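Local coordinates for DUF1904 domain-containing protein (Vibrio cholerae O1 biovar eltor str. N16961, PDB 1U9D) that is of unknown function but belongs to the DUF1904 family of the MIF clan, and probably has a tautomerase-like alpha/beta fold, at residues A[18-23]-A[69-74]; A[84-89]-A[103-108]. All blocks are in the same frame, centred on the assembly; numbering follows the deposited sequence.

Interaction 1 of 2, residues A[18-23]-A[69-74]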
# COMPACT_ATOMS: atom_id res chain seq x y z
N HIS A 18 11.37 -3.72 12.62
CA HIS A 18 12.00 -3.48 13.90
C HIS A 18 13.33 -2.79 13.61
O HIS A 18 14.18 -3.39 12.99
CB HIS A 18 12.26 -4.82 14.61
CG HIS A 18 11.06 -5.71 14.68
ND1 HIS A 18 10.20 -5.73 15.76
CD2 HIS A 18 10.57 -6.62 13.80
CE1 HIS A 18 9.23 -6.60 15.54
NE2 HIS A 18 9.43 -7.15 14.36
N LEU A 19 13.48 -1.54 14.03
CA LEU A 19 14.70 -0.78 13.78
C LEU A 19 15.57 -0.86 15.00
O LEU A 19 15.11 -0.55 16.11
CB LEU A 19 14.38 0.67 13.51
CG LEU A 19 13.82 0.93 12.11
CD1 LEU A 19 12.37 0.56 12.03
CD2 LEU A 19 14.06 2.38 11.76
N ARG A 20 16.83 -1.23 14.81
CA ARG A 20 17.79 -1.35 15.89
C ARG A 20 18.93 -0.38 15.66
O ARG A 20 19.55 -0.42 14.62
CB ARG A 20 18.31 -2.76 15.97
CG ARG A 20 17.25 -3.75 16.23
CD ARG A 20 17.76 -5.16 16.40
NE ARG A 20 16.63 -6.01 16.72
CZ ARG A 20 16.67 -7.33 16.76
NH1 ARG A 20 17.78 -7.99 16.47
NH2 ARG A 20 15.55 -7.99 17.06
N PHE A 21 19.17 0.50 16.63
CA PHE A 21 20.14 1.56 16.49
C PHE A 21 21.39 1.18 17.23
O PHE A 21 21.34 0.97 18.44
CB PHE A 21 19.54 2.84 17.07
CG PHE A 21 18.40 3.38 16.27
CD1 PHE A 21 18.63 4.27 15.24
CD2 PHE A 21 17.12 2.95 16.51
CE1 PHE A 21 17.57 4.75 14.45
CE2 PHE A 21 16.06 3.42 15.72
CZ PHE A 21 16.30 4.33 14.69
N ARG A 22 22.50 1.08 16.51
CA ARG A 22 23.77 0.65 17.07
C ARG A 22 24.81 1.75 16.86
O ARG A 22 24.82 2.39 15.81
CB ARG A 22 24.31 -0.56 16.34
CG ARG A 22 23.39 -1.72 16.21
CD ARG A 22 24.15 -3.03 15.98
NE ARG A 22 23.17 -4.06 16.16
CZ ARG A 22 23.20 -4.98 17.10
NH1 ARG A 22 24.20 -5.07 17.96
NH2 ARG A 22 22.20 -5.82 17.15
N ALA A 23 25.70 1.92 17.83
CA ALA A 23 26.79 2.90 17.73
C ALA A 23 26.30 4.32 17.49
O ALA A 23 26.90 5.10 16.75
CB ALA A 23 27.79 2.46 16.64
N MSE A 69 24.99 2.59 12.85
CA MSE A 69 24.31 1.61 12.03
C MSE A 69 22.90 1.40 12.50
O MSE A 69 22.66 1.34 13.70
CB MSE A 69 24.99 0.27 12.07
CG MSE A 69 24.27 -0.78 11.21
SE MSE A 69 25.04 -2.50 11.48
CE MSE A 69 26.36 -2.43 10.00
N VAL A 70 21.99 1.26 11.54
CA VAL A 70 20.61 0.93 11.82
C VAL A 70 20.35 -0.39 11.12
O VAL A 70 20.56 -0.49 9.91
CB VAL A 70 19.64 1.98 11.29
CG1 VAL A 70 18.19 1.59 11.61
CG2 VAL A 70 19.99 3.36 11.84
N GLU A 71 19.94 -1.39 11.88
CA GLU A 71 19.55 -2.67 11.35
C GLU A 71 18.04 -2.64 11.27
O GLU A 71 17.40 -2.18 12.22
CB GLU A 71 19.95 -3.80 12.28
CG GLU A 71 21.42 -4.17 12.29
CD GLU A 71 21.69 -5.27 13.30
OE1 GLU A 71 21.08 -5.24 14.39
OE2 GLU A 71 22.48 -6.18 12.99
N VAL A 72 17.49 -3.11 10.17
CA VAL A 72 16.03 -3.15 9.99
C VAL A 72 15.69 -4.61 9.82
O VAL A 72 16.10 -5.24 8.85
CB VAL A 72 15.57 -2.35 8.80
CG1 VAL A 72 14.07 -2.45 8.60
CG2 VAL A 72 15.99 -0.89 8.93
N LEU A 73 15.01 -5.18 10.80
CA LEU A 73 14.57 -6.55 10.68
C LEU A 73 13.13 -6.49 10.22
O LEU A 73 12.31 -5.83 10.85
CB LEU A 73 14.68 -7.29 11.99
CG LEU A 73 16.13 -7.57 12.36
CD1 LEU A 73 16.68 -6.44 13.18
CD2 LEU A 73 16.25 -8.92 13.09
N TRP A 74 12.83 -7.10 9.09
CA TRP A 74 11.48 -6.96 8.54
C TRP A 74 11.09 -8.08 7.62
O TRP A 74 11.89 -8.92 7.33
CB TRP A 74 11.37 -5.61 7.83
CG TRP A 74 12.12 -5.49 6.52
CD1 TRP A 74 13.12 -6.30 6.04
CD2 TRP A 74 11.92 -4.49 5.53
NE1 TRP A 74 13.52 -5.87 4.80
CE2 TRP A 74 12.80 -4.75 4.47
CE3 TRP A 74 11.06 -3.38 5.44
CZ2 TRP A 74 12.85 -3.96 3.33
CZ3 TRP A 74 11.11 -2.60 4.31
CH2 TRP A 74 12.00 -2.89 3.28

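Interaction 2 of 2, residues A[84-89]-A[103-108]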
# COMPACT_ATOMS: atom_id res chain seq x y z
N GLN A 84 14.23 3.58 -0.75
CA GLN A 84 13.63 4.81 -0.23
C GLN A 84 13.69 4.90 1.28
O GLN A 84 13.95 5.96 1.86
CB GLN A 84 12.18 4.93 -0.70
CG GLN A 84 12.05 5.58 -2.07
CD GLN A 84 11.74 7.05 -1.95
OE1 GLN A 84 10.59 7.43 -1.64
NE2 GLN A 84 12.76 7.89 -2.12
N ILE A 85 13.48 3.76 1.94
CA ILE A 85 13.54 3.72 3.39
C ILE A 85 14.92 4.03 3.87
O ILE A 85 15.08 4.76 4.84
CB ILE A 85 13.09 2.36 3.93
CG1 ILE A 85 11.63 2.11 3.63
CG2 ILE A 85 13.32 2.30 5.45
CD1 ILE A 85 11.25 0.66 3.72
N ALA A 86 15.91 3.43 3.23
CA ALA A 86 17.28 3.69 3.56
C ALA A 86 17.56 5.17 3.41
O ALA A 86 18.24 5.77 4.23
CB ALA A 86 18.19 2.89 2.65
N GLN A 87 17.04 5.78 2.36
CA GLN A 87 17.27 7.22 2.15
C GLN A 87 16.62 8.10 3.24
O GLN A 87 17.26 9.04 3.71
CB GLN A 87 16.87 7.64 0.75
CG GLN A 87 17.50 8.97 0.27
CD GLN A 87 19.03 8.92 0.20
OE1 GLN A 87 19.59 8.29 -0.70
NE2 GLN A 87 19.70 9.57 1.17
N VAL A 88 15.41 7.76 3.67
CA VAL A 88 14.74 8.50 4.76
C VAL A 88 15.51 8.44 6.09
O VAL A 88 15.76 9.47 6.73
CB VAL A 88 13.31 7.97 5.00
CG1 VAL A 88 12.72 8.57 6.31
CG2 VAL A 88 12.42 8.27 3.81
N ILE A 89 15.92 7.24 6.47
CA ILE A 89 16.65 7.04 7.71
C ILE A 89 17.95 7.81 7.65
O ILE A 89 18.34 8.45 8.60
CB ILE A 89 16.92 5.53 7.95
CG1 ILE A 89 15.63 4.79 8.26
CG2 ILE A 89 17.88 5.33 9.09
CD1 ILE A 89 15.77 3.23 8.30
N LEU A 103 26.37 6.84 7.71
CA LEU A 103 25.43 5.89 8.30
C LEU A 103 25.35 4.61 7.47
O LEU A 103 25.25 4.69 6.25
CB LEU A 103 24.04 6.52 8.38
CG LEU A 103 22.98 5.62 9.02
CD1 LEU A 103 23.16 5.52 10.51
CD2 LEU A 103 21.57 6.11 8.69
N ALA A 104 25.38 3.46 8.13
CA ALA A 104 25.05 2.19 7.50
C ALA A 104 23.59 1.83 7.84
O ALA A 104 23.18 1.99 8.98
CB ALA A 104 25.96 1.10 8.01
N VAL A 105 22.82 1.37 6.88
CA VAL A 105 21.45 0.89 7.14
C VAL A 105 21.44 -0.50 6.54
O VAL A 105 21.74 -0.66 5.35
CB VAL A 105 20.38 1.74 6.46
CG1 VAL A 105 19.00 1.11 6.69
CG2 VAL A 105 20.38 3.20 6.96
N VAL A 106 21.11 -1.51 7.32
CA VAL A 106 21.18 -2.88 6.81
C VAL A 106 19.83 -3.56 7.03
O VAL A 106 19.30 -3.52 8.13
CB VAL A 106 22.31 -3.69 7.52
CG1 VAL A 106 22.09 -3.85 8.93
CG2 VAL A 106 22.45 -5.07 6.90
N PHE A 107 19.26 -4.17 6.00
CA PHE A 107 17.98 -4.82 6.12
C PHE A 107 18.20 -6.32 6.26
O PHE A 107 18.99 -6.90 5.53
CB PHE A 107 17.14 -4.49 4.89
CG PHE A 107 16.76 -3.04 4.78
CD1 PHE A 107 15.51 -2.60 5.17
CD2 PHE A 107 17.65 -2.12 4.27
CE1 PHE A 107 15.18 -1.26 5.08
CE2 PHE A 107 17.32 -0.79 4.17
CZ PHE A 107 16.06 -0.36 4.59
N ILE A 108 17.54 -6.95 7.22
CA ILE A 108 17.65 -8.38 7.40
C ILE A 108 16.25 -8.96 7.23
O ILE A 108 15.37 -8.61 7.97
CB ILE A 108 18.25 -8.70 8.77
CG1 ILE A 108 19.72 -8.23 8.81
CG2 ILE A 108 18.18 -10.21 9.05
CD1 ILE A 108 20.21 -7.90 10.17

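Interaction 1 of 2, residues A[18-23]-A[69-74]
Arg22 reaches across to Glu71 and grips a single carboxylate oxygen with two nitrogens. NE and NH2 of Arg22 each lie 3.0 Å from OE1 of Glu71, and the NE bond is the weak one. The guanidinium presents its edge, while the carboxylate is turned 78° to it; NH2 meets OE1 on the syn side, 33° out of the carboxylate plane. Glu71 reaches this point with its chain extended beyond CG (chi2 178°). Arg20 does something different: its guanidinium spreads over the methyls of Leu73, with CD1 of Leu73 3.6 Å from NE of Arg20 and set over one face toward the rim. These side chains share one face of the central antiparallel pair in the four-stranded mixed sheet. Six backbone bonds join strands 18-22 and 69-74, among them Arg22 N to Met69 O at 2.8 Å. On the other face, against helices 26-44 and 79-97, Phe21 and Val70 run side by side, CG2 of Val70 lying 3.8 Å from CD1 of Phe21. Leu19 continues this apolar layer, its CD2 4.2 Å from CG1 of Val70. The His18 ring turns its edge to Leu73, CD2 lying 3.5 Å from Leu73 O, while ND1 is hydrogen-bonded to Thr52.

Interaction 2 of 2, residues A[84-89]-A[103-108]
Phe107 meets the helix with the edge of its ring. CG2 of Ile85 lies in the ring plane, 3.9 Å from CZ of Phe107, and the backbone N of Ala86 comes up to the same edge. The Ala86 methyl sits beside the next ring carbon, its CB 4.1 Å from CE2 of Phe107. With CG anti to the carbonyl carbon (chi1 -66°), the ring extends toward the helix and puts CZ between Ile85 and Ala86. Trp74 of strand 69-74 meets the same ring with the planes about 45° apart.

Contacts between aliphatic branches make up the rest. CG2 of Ile89 is shared by two partners: it is 3.8 Å from CD2 of Leu103 and 3.9 Å from CG2 of Val105. The Leu103 side chain crosses that of Ile89 at about a right angle, whereas Val105 meets it obliquely. The other Val105 methyl, CG1, is 4.2 Å from CD1 of Ile89, so the two branched side chains touch at two points. Ala86 makes a looser approach, its CB 4.5 Å from CG1 of Val105.

All this packing belongs to the beta-alpha-beta crossover formed by strand 69-74, helix 79-97 and strand 104-109. The helix segment runs roughly antiparallel to the strand it covers, with 146° between their directions and 9.1 Å between their axes.

As for polar groups, the helix backbone keeps its own i to i+4 bonds, including Ile89 N to Ile85 O at 3.1 Å. The carbonyl of Ala86 also accepts a hydrogen bond from the hydroxyl of Thr90, one turn along.

The two contacts lie about 9 Å apart, centre to centre, and come one after the other along the chain: interaction 1 closes with strand 69-74, helix 79-97 follows, and interaction 2 then joins that helix to strand 104-109. Strand 69-74 is a member of interaction 1 and lies beside interaction 2, pairing antiparallel with 18-22 on one side and parallel with 104-109 on the other, where Val72 N and Val106 O probably form a hydrogen bond. Trp74 also packs on Ile85. Interaction 1 thus holds the middle of the mixed sheet together, and interaction 2 sets a helix over one of its faces, giving the layered alpha/beta body of this DUF1904 domain.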